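Local atomic coordinates of NTP_transf_2 domain-containing protein (Capnocytophaga granulosa, PDB entry 6WT9), a protein that synthesizes the second messenger cyclic di-GMP from two GTP molecules as the nucleotidyltransferase of a CBASS antiphage defence system. Residues Asp35-Met49 and Leu284-Tyr296. Numbering follows the deposited sequence.
Sequences DVKYNDVLKYITLAM and LHSNKYQLVPILY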
ATOM      1  N   ASP A  35     -25.509  10.492   2.769  1.00 22.69           N
ATOM      2  CA  ASP A  35     -25.439  11.844   2.221  1.00 21.00           C
ATOM      3  C   ASP A  35     -25.001  11.856   0.760  1.00 21.75           C
ATOM      4  O   ASP A  35     -25.255  12.837   0.050  1.00 20.46           O
ATOM      5  CB  ASP A  35     -24.483  12.702   3.049  1.00 23.40           C
ATOM      6  CG  ASP A  35     -23.074  12.128   3.091  1.00 26.61           C
ATOM      7  OD1 ASP A  35     -22.925  10.931   3.423  1.00 26.78           O
ATOM      8  OD2 ASP A  35     -22.116  12.867   2.786  1.00 24.33           O
ATOM      9  N   VAL A  36     -24.342  10.795   0.295  1.00 21.91           N
ATOM     10  CA  VAL A  36     -23.713  10.810  -1.020  1.00 20.02           C
ATOM     11  C   VAL A  36     -24.761  10.574  -2.097  1.00 19.99           C
ATOM     12  O   VAL A  36     -24.474  10.699  -3.292  1.00 24.20           O
ATOM     13  CB  VAL A  36     -22.592   9.763  -1.104  1.00 15.22           C
ATOM     14  CG1 VAL A  36     -21.621   9.962   0.040  1.00 15.34           C
ATOM     15  CG2 VAL A  36     -23.171   8.353  -1.064  1.00 12.09           C
ATOM     16  N   LYS A  37     -25.982  10.245  -1.676  1.00 28.18           N
ATOM     17  CA  LYS A  37     -27.048   9.917  -2.615  1.00 39.43           C
ATOM     18  C   LYS A  37     -27.333  11.073  -3.567  1.00 35.12           C
ATOM     19  O   LYS A  37     -27.394  12.239  -3.161  1.00 32.15           O
ATOM     20  CB  LYS A  37     -28.315   9.539  -1.851  1.00 52.80           C
ATOM     21  CG  LYS A  37     -28.154   8.284  -1.021  1.00 64.49           C
ATOM     22  CD  LYS A  37     -29.465   7.847  -0.409  1.00 75.64           C
ATOM     23  CE  LYS A  37     -29.512   6.338  -0.294  1.00 81.68           C
ATOM     24  NZ  LYS A  37     -29.192   5.705  -1.600  1.00 87.99           N
ATOM     25  N   TYR A  38     -27.498  10.732  -4.847  1.00 37.21           N
ATOM     26  CA  TYR A  38     -27.841  11.688  -5.901  1.00 41.70           C
ATOM     27  C   TYR A  38     -26.790  12.787  -6.049  1.00 45.06           C
ATOM     28  O   TYR A  38     -27.099  13.901  -6.479  1.00 54.32           O
ATOM     29  CB  TYR A  38     -29.227  12.296  -5.661  1.00 41.21           C
ATOM     30  CG  TYR A  38     -30.264  11.278  -5.240  1.00 42.30           C
ATOM     31  CD1 TYR A  38     -30.799  10.384  -6.158  1.00 44.31           C
ATOM     32  CD2 TYR A  38     -30.706  11.210  -3.925  1.00 44.15           C
ATOM     33  CE1 TYR A  38     -31.744   9.449  -5.779  1.00 46.49           C
ATOM     34  CE2 TYR A  38     -31.652  10.278  -3.536  1.00 46.37           C
ATOM     35  CZ  TYR A  38     -32.167   9.399  -4.468  1.00 48.56           C
ATOM     36  OH  TYR A  38     -33.109   8.470  -4.087  1.00 55.92           O
ATOM     37  N   ASN A  39     -25.541  12.488  -5.696  1.00 40.93           N
ATOM     38  CA  ASN A  39     -24.454  13.454  -5.835  1.00 40.02           C
ATOM     39  C   ASN A  39     -23.179  12.686  -6.156  1.00 35.53           C
ATOM     40  O   ASN A  39     -22.601  12.044  -5.274  1.00 36.74           O
ATOM     41  CB  ASN A  39     -24.293  14.291  -4.571  1.00 41.83           C
ATOM     42  CG  ASN A  39     -23.557  15.587  -4.828  1.00 51.78           C
ATOM     43  OD1 ASN A  39     -22.334  15.647  -4.732  1.00 53.78           O
ATOM     44  ND2 ASN A  39     -24.300  16.632  -5.167  1.00 61.47           N
ATOM     45  N   ASP A  40     -22.736  12.772  -7.411  1.00 30.78           N
ATOM     46  CA  ASP A  40     -21.677  11.889  -7.892  1.00 25.49           C
ATOM     47  C   ASP A  40     -20.316  12.231  -7.297  1.00 22.43           C
ATOM     48  O   ASP A  40     -19.503  11.328  -7.066  1.00 24.08           O
ATOM     49  CB  ASP A  40     -21.615  11.936  -9.418  1.00 27.16           C
ATOM     50  CG  ASP A  40     -22.890  11.436 -10.069  1.00 35.64           C
ATOM     51  OD1 ASP A  40     -23.512  10.502  -9.522  1.00 37.96           O
ATOM     52  OD2 ASP A  40     -23.270  11.976 -11.128  1.00 39.79           O
ATOM     53  N   VAL A  41     -20.038  13.513  -7.048  1.00 17.32           N
ATOM     54  CA  VAL A  41     -18.715  13.870  -6.546  1.00 11.28           C
ATOM     55  C   VAL A  41     -18.535  13.391  -5.110  1.00 12.68           C
ATOM     56  O   VAL A  41     -17.433  12.989  -4.720  1.00 21.41           O
ATOM     57  CB  VAL A  41     -18.465  15.385  -6.684  1.00 18.72           C
ATOM     58  CG1 VAL A  41     -19.395  16.178  -5.787  1.00 25.66           C
ATOM     59  CG2 VAL A  41     -17.009  15.717  -6.382  1.00 23.17           C
ATOM     60  N   LEU A  42     -19.604  13.398  -4.310  1.00 11.99           N
ATOM     61  CA  LEU A  42     -19.503  12.875  -2.951  1.00 12.43           C
ATOM     62  C   LEU A  42     -19.379  11.358  -2.943  1.00 14.54           C
ATOM     63  O   LEU A  42     -18.704  10.800  -2.070  1.00 14.80           O
ATOM     64  CB  LEU A  42     -20.714  13.307  -2.121  1.00 12.76           C
ATOM     65  CG  LEU A  42     -20.976  14.806  -1.977  1.00 13.26           C
ATOM     66  CD1 LEU A  42     -22.148  15.049  -1.041  1.00 12.81           C
ATOM     67  CD2 LEU A  42     -19.733  15.541  -1.493  1.00 15.91           C
ATOM     68  N   LYS A  43     -20.024  10.678  -3.896  1.00 15.80           N
ATOM     69  CA  LYS A  43     -19.898   9.226  -3.993  1.00 11.77           C
ATOM     70  C   LYS A  43     -18.463   8.826  -4.300  1.00 16.42           C
ATOM     71  O   LYS A  43     -17.910   7.914  -3.674  1.00 18.49           O
ATOM     72  CB  LYS A  43     -20.831   8.684  -5.076  1.00 10.26           C
ATOM     73  CG  LYS A  43     -22.312   8.881  -4.830  1.00 27.82           C
ATOM     74  CD  LYS A  43     -23.105   8.291  -5.989  1.00 27.21           C
ATOM     75  CE  LYS A  43     -24.599   8.459  -5.804  1.00 35.34           C
ATOM     76  NZ  LYS A  43     -25.349   7.841  -6.935  1.00 38.33           N
ATOM     77  N   TYR A  44     -17.848   9.496  -5.276  1.00 15.08           N
ATOM     78  CA  TYR A  44     -16.491   9.149  -5.680  1.00 14.18           C
ATOM     79  C   TYR A  44     -15.500   9.400  -4.553  1.00 13.66           C
ATOM     80  O   TYR A  44     -14.630   8.562  -4.289  1.00 23.62           O
ATOM     81  CB  TYR A  44     -16.107   9.941  -6.931  1.00 13.62           C
ATOM     82  CG  TYR A  44     -14.697   9.698  -7.416  1.00 21.39           C
ATOM     83  CD1 TYR A  44     -14.347   8.500  -8.023  1.00 21.53           C
ATOM     84  CD2 TYR A  44     -13.717  10.672  -7.276  1.00 21.72           C
ATOM     85  CE1 TYR A  44     -13.061   8.275  -8.470  1.00 21.33           C
ATOM     86  CE2 TYR A  44     -12.429  10.458  -7.721  1.00 24.25           C
ATOM     87  CZ  TYR A  44     -12.105   9.258  -8.318  1.00 21.56           C
ATOM     88  OH  TYR A  44     -10.821   9.041  -8.762  1.00 20.20           O
ATOM     89  N   ILE A  45     -15.623  10.537  -3.868  1.00 15.87           N
ATOM     90  CA  ILE A  45     -14.706  10.855  -2.780  1.00 10.49           C
ATOM     91  C   ILE A  45     -14.890   9.883  -1.620  1.00  8.11           C
ATOM     92  O   ILE A  45     -13.912   9.389  -1.047  1.00 13.59           O
ATOM     93  CB  ILE A  45     -14.898  12.314  -2.330  1.00 11.04           C
ATOM     94  CG1 ILE A  45     -14.579  13.274  -3.479  1.00 13.30           C
ATOM     95  CG2 ILE A  45     -14.019  12.626  -1.129  1.00 15.00           C
ATOM     96  CD1 ILE A  45     -15.013  14.698  -3.213  1.00 15.35           C
ATOM     97  N   THR A  46     -16.141   9.587  -1.259  1.00 10.96           N
ATOM     98  CA  THR A  46     -16.393   8.705  -0.122  1.00 13.81           C
ATOM     99  C   THR A  46     -15.897   7.291  -0.394  1.00 14.87           C
ATOM    100  O   THR A  46     -15.319   6.651   0.493  1.00 11.20           O
ATOM    101  CB  THR A  46     -17.883   8.687   0.218  1.00 15.13           C
ATOM    102  OG1 THR A  46     -18.329  10.018   0.507  1.00 16.44           O
ATOM    103  CG2 THR A  46     -18.134   7.808   1.431  1.00 14.92           C
ATOM    104  N   LEU A  47     -16.107   6.786  -1.611  1.00 14.55           N
ATOM    105  CA  LEU A  47     -15.646   5.440  -1.931  1.00 14.91           C
ATOM    106  C   LEU A  47     -14.132   5.385  -2.083  1.00  9.70           C
ATOM    107  O   LEU A  47     -13.513   4.381  -1.716  1.00 14.35           O
ATOM    108  CB  LEU A  47     -16.329   4.932  -3.200  1.00 14.84           C
ATOM    109  CG  LEU A  47     -16.085   3.456  -3.515  1.00 17.17           C
ATOM    110  CD1 LEU A  47     -16.400   2.600  -2.299  1.00 18.22           C
ATOM    111  CD2 LEU A  47     -16.911   3.014  -4.713  1.00 17.69           C
ATOM    112  N   ALA A  48     -13.518   6.449  -2.607  1.00 11.76           N
ATOM    113  CA  ALA A  48     -12.066   6.473  -2.753  1.00 15.40           C
ATOM    114  C   ALA A  48     -11.351   6.504  -1.410  1.00 16.77           C
ATOM    115  O   ALA A  48     -10.160   6.185  -1.350  1.00 16.83           O
ATOM    116  CB  ALA A  48     -11.636   7.673  -3.598  1.00 15.65           C
HETATM  117  N   MSE A  49     -12.045   6.882  -0.341  1.00 14.61           N
HETATM  118  CA  MSE A  49     -11.464   6.893   0.994  1.00 14.97           C
HETATM  119  C   MSE A  49     -11.846   5.633   1.753  1.00 16.30           C
HETATM  120  O   MSE A  49     -11.212   5.276   2.745  1.00 15.39           O
HETATM  121  CB  MSE A  49     -11.922   8.127   1.768  1.00 12.68           C
HETATM  122  CG  MSE A  49     -11.428   9.438   1.193  1.00 15.22           C
HETATM  123 SE   MSE A  49     -12.097  10.973   2.197  0.82 18.27          SE
HETATM  124  CE  MSE A  49     -11.013  12.353   1.343  1.00 14.74           C
ATOM    125  N   LEU A 284      -7.532  16.167  13.117  1.00 28.38           N
ATOM    126  CA  LEU A 284      -7.999  15.300  14.199  1.00 27.17           C
ATOM    127  C   LEU A 284      -9.505  15.081  14.128  1.00 21.71           C
ATOM    128  O   LEU A 284      -9.984  13.947  14.242  1.00 22.20           O
ATOM    129  CB  LEU A 284      -7.603  15.906  15.549  1.00 34.44           C
ATOM    130  CG  LEU A 284      -7.296  15.005  16.751  1.00 39.76           C
ATOM    131  CD1 LEU A 284      -6.889  15.859  17.942  1.00 40.44           C
ATOM    132  CD2 LEU A 284      -8.455  14.089  17.128  1.00 40.92           C
ATOM    133  N   HIS A 285     -10.270  16.157  13.935  1.00 21.64           N
ATOM    134  CA  HIS A 285     -11.726  16.095  13.967  1.00 15.18           C
ATOM    135  C   HIS A 285     -12.357  16.299  12.596  1.00 16.95           C
ATOM    136  O   HIS A 285     -13.574  16.495  12.508  1.00 25.88           O
ATOM    137  CB  HIS A 285     -12.272  17.133  14.951  1.00 16.94           C
ATOM    138  CG  HIS A 285     -11.601  17.106  16.288  1.00 22.87           C
ATOM    139  ND1 HIS A 285     -11.577  15.985  17.090  1.00 22.02           N
ATOM    140  CD2 HIS A 285     -10.928  18.067  16.966  1.00 24.45           C
ATOM    141  CE1 HIS A 285     -10.917  16.254  18.202  1.00 23.08           C
ATOM    142  NE2 HIS A 285     -10.513  17.511  18.152  1.00 23.50           N
ATOM    143  N   SER A 286     -11.567  16.246  11.528  1.00 12.98           N
ATOM    144  CA  SER A 286     -12.088  16.515  10.196  1.00 13.95           C
ATOM    145  C   SER A 286     -12.942  15.354   9.700  1.00 17.91           C
ATOM    146  O   SER A 286     -12.632  14.185   9.944  1.00 18.91           O
ATOM    147  CB  SER A 286     -10.934  16.764   9.226  1.00 16.47           C
ATOM    148  OG  SER A 286     -10.084  17.789   9.709  1.00 23.96           O
ATOM    149  N   ASN A 287     -14.024  15.681   8.995  1.00 17.04           N
ATOM    150  CA  ASN A 287     -14.825  14.648   8.361  1.00 16.99           C
ATOM    151  C   ASN A 287     -14.175  14.231   7.042  1.00 14.45           C
ATOM    152  O   ASN A 287     -13.136  14.757   6.635  1.00 16.89           O
ATOM    153  CB  ASN A 287     -16.273  15.118   8.175  1.00 13.99           C
ATOM    154  CG  ASN A 287     -16.408  16.312   7.232  1.00 21.02           C
ATOM    155  OD1 ASN A 287     -15.841  16.339   6.140  1.00 20.55           O
ATOM    156  ND2 ASN A 287     -17.187  17.302   7.653  1.00 26.85           N
ATOM    157  N   LYS A 288     -14.805  13.269   6.361  1.00 15.04           N
ATOM    158  CA  LYS A 288     -14.213  12.697   5.156  1.00 11.53           C
ATOM    159  C   LYS A 288     -13.985  13.756   4.084  1.00 11.29           C
ATOM    160  O   LYS A 288     -12.938  13.770   3.428  1.00 14.83           O
ATOM    161  CB  LYS A 288     -15.100  11.571   4.624  1.00 10.52           C
ATOM    162  CG  LYS A 288     -16.572  11.940   4.543  1.00 17.20           C
ATOM    163  CD  LYS A 288     -17.425  10.773   4.082  1.00 18.46           C
ATOM    164  CE  LYS A 288     -18.901  11.150   4.080  1.00 20.59           C
ATOM    165  NZ  LYS A 288     -19.763  10.054   3.558  1.00 31.77           N
ATOM    166  N   TYR A 289     -14.947  14.662   3.898  1.00 15.20           N
ATOM    167  CA  TYR A 289     -14.825  15.655   2.835  1.00 19.17           C
ATOM    168  C   TYR A 289     -13.768  16.701   3.165  1.00 14.36           C
ATOM    169  O   TYR A 289     -13.049  17.167   2.275  1.00 10.16           O
ATOM    170  CB  TYR A 289     -16.180  16.313   2.582  1.00 18.48           C
ATOM    171  CG  TYR A 289     -17.247  15.322   2.192  1.00 24.57           C
ATOM    172  CD1 TYR A 289     -16.950  14.250   1.360  1.00 22.57           C
ATOM    173  CD2 TYR A 289     -18.543  15.443   2.670  1.00 26.43           C
ATOM    174  CE1 TYR A 289     -17.920  13.335   1.004  1.00 21.21           C
ATOM    175  CE2 TYR A 289     -19.519  14.533   2.320  1.00 24.20           C
ATOM    176  CZ  TYR A 289     -19.202  13.482   1.486  1.00 27.04           C
ATOM    177  OH  TYR A 289     -20.170  12.572   1.136  1.00 32.00           O
ATOM    178  N   GLN A 290     -13.653  17.078   4.439  1.00 13.86           N
ATOM    179  CA  GLN A 290     -12.667  18.070   4.849  1.00 10.13           C
ATOM    180  C   GLN A 290     -11.237  17.559   4.747  1.00 16.71           C
ATOM    181  O   GLN A 290     -10.303  18.363   4.845  1.00 12.40           O
ATOM    182  CB  GLN A 290     -12.960  18.527   6.278  1.00 12.67           C
ATOM    183  CG  GLN A 290     -14.293  19.246   6.423  1.00 15.42           C
ATOM    184  CD  GLN A 290     -14.769  19.309   7.857  1.00 21.34           C
ATOM    185  OE1 GLN A 290     -14.366  18.502   8.694  1.00 19.69           O
ATOM    186  NE2 GLN A 290     -15.638  20.271   8.150  1.00 22.36           N
ATOM    187  N   LEU A 291     -11.036  16.254   4.556  1.00 12.05           N
ATOM    188  CA  LEU A 291      -9.690  15.745   4.337  1.00 10.39           C
ATOM    189  C   LEU A 291      -9.119  16.188   2.995  1.00 12.87           C
ATOM    190  O   LEU A 291      -7.893  16.210   2.836  1.00 10.76           O
ATOM    191  CB  LEU A 291      -9.681  14.218   4.432  1.00 14.52           C
ATOM    192  CG  LEU A 291     -10.122  13.622   5.771  1.00 10.31           C
ATOM    193  CD1 LEU A 291     -10.149  12.104   5.704  1.00  6.07           C
ATOM    194  CD2 LEU A 291      -9.210  14.096   6.894  1.00 12.91           C
ATOM    195  N   VAL A 292      -9.969  16.549   2.038  1.00 10.79           N
ATOM    196  CA  VAL A 292      -9.512  16.962   0.711  1.00 11.57           C
ATOM    197  C   VAL A 292      -8.811  18.318   0.785  1.00 15.84           C
ATOM    198  O   VAL A 292      -7.698  18.444   0.253  1.00 16.12           O
ATOM    199  CB  VAL A 292     -10.671  16.976  -0.301  1.00  8.39           C
ATOM    200  CG1 VAL A 292     -10.202  17.527  -1.640  1.00  7.41           C
ATOM    201  CG2 VAL A 292     -11.240  15.576  -0.470  1.00  8.05           C
ATOM    202  N   PRO A 293      -9.389  19.354   1.412  1.00 14.41           N
ATOM    203  CA  PRO A 293      -8.627  20.609   1.561  1.00 16.91           C
ATOM    204  C   PRO A 293      -7.353  20.443   2.371  1.00 17.54           C
ATOM    205  O   PRO A 293      -6.382  21.177   2.149  1.00 12.88           O
ATOM    206  CB  PRO A 293      -9.619  21.546   2.265  1.00 17.56           C
ATOM    207  CG  PRO A 293     -10.957  20.978   1.970  1.00 18.60           C
ATOM    208  CD  PRO A 293     -10.768  19.503   1.918  1.00 12.64           C
ATOM    209  N   ILE A 294      -7.333  19.496   3.311  1.00 16.38           N
ATOM    210  CA  ILE A 294      -6.135  19.257   4.107  1.00 19.37           C
ATOM    211  C   ILE A 294      -5.051  18.604   3.258  1.00 20.44           C
ATOM    212  O   ILE A 294      -3.867  18.946   3.368  1.00 19.50           O
ATOM    213  CB  ILE A 294      -6.490  18.415   5.344  1.00 17.72           C
ATOM    214  CG1 ILE A 294      -7.376  19.236   6.282  1.00 16.67           C
ATOM    215  CG2 ILE A 294      -5.232  17.933   6.056  1.00 19.80           C
ATOM    216  CD1 ILE A 294      -8.020  18.431   7.369  1.00 16.34           C
ATOM    217  N   LEU A 295      -5.433  17.662   2.394  1.00 19.92           N
ATOM    218  CA  LEU A 295      -4.473  17.091   1.456  1.00 16.51           C
ATOM    219  C   LEU A 295      -3.988  18.141   0.466  1.00 15.06           C
ATOM    220  O   LEU A 295      -2.817  18.136   0.066  1.00 12.35           O
ATOM    221  CB  LEU A 295      -5.094  15.904   0.722  1.00 14.72           C
ATOM    222  CG  LEU A 295      -5.233  14.623   1.544  1.00 16.19           C
ATOM    223  CD1 LEU A 295      -6.006  13.565   0.777  1.00 12.23           C
ATOM    224  CD2 LEU A 295      -3.858  14.102   1.936  1.00 23.74           C
ATOM    225  N   TYR A 296      -4.873  19.054   0.064  1.00 14.04           N
ATOM    226  CA  TYR A 296      -4.465  20.132  -0.831  1.00 16.73           C
ATOM    227  C   TYR A 296      -3.413  21.018  -0.175  1.00 20.24           C
ATOM    228  O   TYR A 296      -2.398  21.361  -0.795  1.00 16.49           O
ATOM    229  CB  TYR A 296      -5.681  20.960  -1.248  1.00 17.33           C
ATOM    230  CG  TYR A 296      -5.329  22.184  -2.062  1.00 20.96           C
ATOM    231  CD1 TYR A 296      -5.069  22.083  -3.423  1.00 26.56           C
ATOM    232  CD2 TYR A 296      -5.251  23.437  -1.471  1.00 18.05           C
ATOM    233  CE1 TYR A 296      -4.743  23.194  -4.171  1.00 24.55           C
ATOM    234  CE2 TYR A 296      -4.927  24.556  -2.212  1.00 23.74           C
ATOM    235  CZ  TYR A 296      -4.673  24.428  -3.560  1.00 27.91           C
ATOM    236  OH  TYR A 296      -4.350  25.537  -4.302  1.00 36.35           O
TER
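Tyr289 reaches across to Asp35, its OH giving a hydrogen bond of 2.6 Å to Asp35 OD2. The carboxylate oxygen lies at the ring edge, in the plane of the phenol, whereas the hydroxyl approaches the carboxylate from above its plane. Tyrosine suits this place because its ring can be buried while its tip stays polar. Leu42 CD2 sits over one ring face in a CH-pi contact, 3.8 Å from the centroid. With chi1 at 48°, Lys288 CG stands between its backbone N and carbonyl carbon and lies over the opposite face; the extended chain then carries NZ to a salt bridge with Asp35 OD1 at 3.3 Å, which receives it through its syn lone pair. Lysine fits, with an apolar stem for the ring and a charged tip that would probably favour ionised Asp35. Lys288 NZ also bonds Asn33 and, weakly, Thr46 OG1.

This polar cluster joins the loop leading into helix 40-49, and Thr46 on that helix, to the segment leading into helix 291-304. In this CD-NTase the nucleotidyltransferase strands lie between them in sequence, and they meet in the helical part of the fold. The short helical segments cross at 71° with axes 12.9 Å apart. Selenomethionine Met49, long, flexible and apolar, reaches across, placing CE 3.7 Å from Val292 CG2 and also against Leu291 CB; branched Ile45 meets Val292 through CG2.

Behind this shell, Leu42 O holds Thr46 OG1 at 2.7 Å, and Asn287 OD1 accepts from Gln290 N in an Asx motif.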